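Local coordinates for protein peroxisomal acyl-CoA oxidase 1A (PDB 2FON) that probably oxidises fatty acyl-CoA thioesters to their enoyl-CoA products in peroxisomal beta-oxidation, using a bound FAD cofactor, at residues 62-74 with 84-96. Numbering follows the deposited sequence.
Sequences ASDPGFSKEGRTM and TLRKAAYAWKRII
F67 and Y90 bring the loop 62-74, which links helices 48-62 and 77-97, against the flank of the second helix in the mostly helical N-terminal part of the acyl-CoA oxidase fold. Apolar packing centres on the F67 ring: Y90 CD2 lies over one face, 3.6 Å from F67 CZ, with the two ring planes inclined at 54°, while A91 CB and K87 CG sit at its edge; V112 of helix 102-112 also packs on the F67 side chain. Among the polar contacts, K87 stretches along the loop and NZ gives a weak hydrogen bond to S68 O (3.3 Å), its stronger partner being E114. R86 NH2 reaches to 2.8 Å from G66 O, the carbonyl lying near the guanidinium plane. D64 ties loop to helix: OD1 accepts from G66 N (2.9 Å) in an Asx turn, and OD2 faces Y90. Replacing D64 by an alanine is likely to leave the Y90 hydroxyl without this acceptor and G66 N without its Asx-turn bond. Y90 leaves the helix with CG trans to N (chi1 177°), which brings OH to D64 OD2, where it donates to the syn lone pair at 2.6 Å, the carboxylate standing perpendicular to the ring.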
# COMPACT_ATOMS: atom_id res chain seq x y z
N ALA B 62 5.36 -24.28 15.76
CA ALA B 62 6.60 -23.52 15.86
C ALA B 62 7.82 -24.36 16.15
O ALA B 62 8.92 -24.04 15.71
CB ALA B 62 6.44 -22.46 16.93
N SER B 63 7.69 -25.43 16.89
CA SER B 63 8.92 -26.08 17.28
C SER B 63 9.07 -27.37 16.54
O SER B 63 9.58 -28.35 17.11
CB SER B 63 8.95 -26.28 18.79
OG SER B 63 8.00 -27.28 19.09
N ASP B 64 8.63 -27.39 15.28
CA ASP B 64 8.71 -28.57 14.47
C ASP B 64 9.38 -28.30 13.16
O ASP B 64 8.79 -27.65 12.24
CB ASP B 64 7.34 -29.19 14.20
CG ASP B 64 7.44 -30.57 13.41
OD1 ASP B 64 8.49 -30.87 12.73
OD2 ASP B 64 6.44 -31.35 13.45
N PRO B 65 10.60 -28.87 13.03
CA PRO B 65 11.46 -28.73 11.84
C PRO B 65 10.64 -28.66 10.57
O PRO B 65 10.83 -27.72 9.79
CB PRO B 65 12.31 -29.99 11.87
CG PRO B 65 12.48 -30.24 13.32
CD PRO B 65 11.23 -29.71 14.04
N GLY B 66 9.73 -29.61 10.39
CA GLY B 66 8.94 -29.76 9.17
C GLY B 66 7.97 -28.63 8.86
O GLY B 66 7.38 -28.62 7.80
N PHE B 67 7.78 -27.68 9.76
CA PHE B 67 7.02 -26.47 9.44
C PHE B 67 7.85 -25.21 9.32
O PHE B 67 7.29 -24.12 9.31
CB PHE B 67 5.96 -26.23 10.51
CG PHE B 67 4.91 -27.27 10.55
CD1 PHE B 67 4.61 -27.91 11.76
CD2 PHE B 67 4.21 -27.63 9.38
CE1 PHE B 67 3.63 -28.90 11.82
CE2 PHE B 67 3.22 -28.63 9.43
CZ PHE B 67 2.93 -29.25 10.68
N SER B 68 9.17 -25.34 9.23
CA SER B 68 10.05 -24.20 9.06
C SER B 68 9.71 -23.36 7.80
O SER B 68 9.39 -23.90 6.74
CB SER B 68 11.49 -24.69 8.97
OG SER B 68 12.33 -23.73 8.35
N LYS B 69 9.80 -22.05 7.92
CA LYS B 69 9.60 -21.19 6.77
C LYS B 69 10.94 -20.74 6.27
O LYS B 69 11.03 -19.87 5.44
CB LYS B 69 8.73 -19.98 7.13
CG LYS B 69 7.41 -20.39 7.75
CD LYS B 69 6.33 -19.30 7.76
CE LYS B 69 6.64 -18.10 8.71
NZ LYS B 69 5.48 -17.86 9.67
N GLU B 70 12.00 -21.33 6.78
CA GLU B 70 13.34 -20.87 6.40
C GLU B 70 13.44 -21.03 4.91
O GLU B 70 12.93 -22.01 4.36
CB GLU B 70 14.44 -21.67 7.11
CG GLU B 70 15.86 -21.11 6.93
CD GLU B 70 16.04 -19.66 7.44
OE1 GLU B 70 15.15 -19.18 8.20
OE2 GLU B 70 17.05 -18.99 7.09
N GLY B 71 14.02 -20.03 4.25
CA GLY B 71 14.24 -20.12 2.81
C GLY B 71 13.07 -19.84 1.87
O GLY B 71 13.29 -19.67 0.66
N ARG B 72 11.84 -19.75 2.40
CA ARG B 72 10.65 -19.79 1.55
C ARG B 72 10.57 -18.73 0.48
O ARG B 72 10.23 -19.01 -0.65
CB ARG B 72 9.36 -19.80 2.36
CG ARG B 72 8.26 -20.68 1.67
CD ARG B 72 6.94 -20.62 2.41
NE ARG B 72 6.79 -19.24 2.85
CZ ARG B 72 6.10 -18.28 2.24
NH1 ARG B 72 5.33 -18.49 1.14
NH2 ARG B 72 6.12 -17.10 2.83
N THR B 73 10.91 -17.52 0.85
CA THR B 73 10.89 -16.35 -0.01
C THR B 73 11.79 -16.40 -1.25
O THR B 73 11.51 -15.71 -2.22
CB THR B 73 11.22 -15.12 0.89
OG1 THR B 73 9.99 -14.66 1.47
CG2 THR B 73 11.96 -13.99 0.12
N MET B 74 12.85 -17.22 -1.23
CA MET B 74 13.76 -17.35 -2.39
C MET B 74 13.56 -18.60 -3.29
O MET B 74 14.35 -18.86 -4.17
CB MET B 74 15.24 -17.18 -1.97
CG MET B 74 15.70 -17.94 -0.71
SD MET B 74 17.49 -17.72 -0.38
CE MET B 74 17.88 -19.08 0.78
N THR B 84 5.14 -26.47 -0.76
CA THR B 84 3.83 -26.34 -0.15
C THR B 84 3.20 -27.72 -0.03
O THR B 84 2.62 -28.06 1.00
CB THR B 84 2.89 -25.39 -0.96
OG1 THR B 84 3.51 -24.11 -1.06
CG2 THR B 84 1.49 -25.23 -0.30
N LEU B 85 3.30 -28.53 -1.07
CA LEU B 85 2.57 -29.80 -1.05
C LEU B 85 3.05 -30.60 0.13
O LEU B 85 2.23 -31.08 0.91
CB LEU B 85 2.70 -30.54 -2.36
CG LEU B 85 2.05 -29.72 -3.52
CD1 LEU B 85 1.94 -30.52 -4.82
CD2 LEU B 85 0.70 -29.08 -3.16
N ARG B 86 4.37 -30.63 0.29
CA ARG B 86 5.02 -31.34 1.37
C ARG B 86 4.51 -30.99 2.74
O ARG B 86 4.16 -31.89 3.52
CB ARG B 86 6.49 -31.03 1.35
CG ARG B 86 7.30 -32.06 2.10
CD ARG B 86 8.61 -31.52 2.47
NE ARG B 86 8.38 -30.88 3.74
CZ ARG B 86 8.53 -29.60 3.99
NH1 ARG B 86 8.94 -28.78 3.04
NH2 ARG B 86 8.28 -29.14 5.20
N LYS B 87 4.49 -29.69 3.03
CA LYS B 87 3.95 -29.17 4.26
C LYS B 87 2.46 -29.49 4.34
O LYS B 87 1.97 -29.87 5.37
CB LYS B 87 4.13 -27.70 4.26
CG LYS B 87 5.12 -27.13 5.24
CD LYS B 87 5.16 -25.60 4.94
CE LYS B 87 6.40 -24.91 5.46
NZ LYS B 87 6.80 -23.73 4.63
N ALA B 88 1.73 -29.34 3.25
CA ALA B 88 0.31 -29.68 3.28
C ALA B 88 0.02 -31.17 3.75
O ALA B 88 -0.82 -31.42 4.65
CB ALA B 88 -0.35 -29.33 1.96
N ALA B 89 0.74 -32.11 3.14
CA ALA B 89 0.74 -33.49 3.55
C ALA B 89 1.18 -33.65 5.00
O ALA B 89 0.54 -34.40 5.79
CB ALA B 89 1.65 -34.31 2.64
N TYR B 90 2.28 -32.99 5.36
CA TYR B 90 2.85 -33.26 6.69
C TYR B 90 1.84 -32.81 7.74
O TYR B 90 1.57 -33.54 8.70
CB TYR B 90 4.25 -32.66 6.87
CG TYR B 90 4.83 -32.86 8.24
CD1 TYR B 90 5.23 -34.11 8.66
CD2 TYR B 90 4.97 -31.80 9.12
CE1 TYR B 90 5.73 -34.32 9.91
CE2 TYR B 90 5.49 -31.98 10.36
CZ TYR B 90 5.88 -33.27 10.77
OH TYR B 90 6.41 -33.50 12.04
N ALA B 91 1.25 -31.64 7.55
CA ALA B 91 0.22 -31.14 8.41
C ALA B 91 -0.98 -32.09 8.49
O ALA B 91 -1.45 -32.38 9.57
CB ALA B 91 -0.22 -29.75 7.95
N TRP B 92 -1.47 -32.60 7.37
CA TRP B 92 -2.57 -33.54 7.44
C TRP B 92 -2.15 -34.68 8.38
O TRP B 92 -2.81 -34.96 9.36
CB TRP B 92 -2.97 -34.04 6.04
CG TRP B 92 -4.14 -34.99 6.00
CD1 TRP B 92 -4.14 -36.25 5.46
CD2 TRP B 92 -5.46 -34.78 6.54
NE1 TRP B 92 -5.38 -36.86 5.64
CE2 TRP B 92 -6.21 -35.98 6.30
CE3 TRP B 92 -6.08 -33.74 7.23
CZ2 TRP B 92 -7.53 -36.13 6.69
CZ3 TRP B 92 -7.42 -33.87 7.58
CH2 TRP B 92 -8.13 -35.05 7.31
N LYS B 93 -1.01 -35.27 8.10
CA LYS B 93 -0.44 -36.28 8.96
C LYS B 93 -0.33 -35.85 10.44
O LYS B 93 -0.46 -36.73 11.34
CB LYS B 93 0.92 -36.68 8.41
CG LYS B 93 1.55 -37.87 9.03
CD LYS B 93 2.94 -38.20 8.42
CE LYS B 93 3.97 -38.49 9.57
NZ LYS B 93 5.05 -39.46 9.22
N ARG B 94 -0.08 -34.58 10.77
CA ARG B 94 -0.08 -34.32 12.22
C ARG B 94 -1.50 -34.23 12.74
O ARG B 94 -1.76 -34.60 13.93
CB ARG B 94 0.66 -33.08 12.62
CG ARG B 94 2.06 -33.10 12.29
CD ARG B 94 2.71 -34.23 12.98
NE ARG B 94 3.01 -33.96 14.39
CZ ARG B 94 3.22 -34.95 15.28
NH1 ARG B 94 3.14 -36.23 14.87
NH2 ARG B 94 3.50 -34.68 16.56
N ILE B 95 -2.43 -33.74 11.89
CA ILE B 95 -3.82 -33.68 12.32
C ILE B 95 -4.31 -35.08 12.70
O ILE B 95 -5.02 -35.26 13.70
CB ILE B 95 -4.69 -33.05 11.28
CG1 ILE B 95 -4.44 -31.53 11.25
CG2 ILE B 95 -6.16 -33.28 11.60
CD1 ILE B 95 -4.84 -30.86 9.95
N ILE B 96 -3.90 -36.08 11.94
CA ILE B 96 -4.35 -37.41 12.20
C ILE B 96 -3.65 -37.92 13.44
O ILE B 96 -4.28 -38.21 14.45
CB ILE B 96 -4.06 -38.31 11.02
CG1 ILE B 96 -4.84 -37.85 9.78
CG2 ILE B 96 -4.40 -39.75 11.34
CD1 ILE B 96 -6.36 -37.96 9.90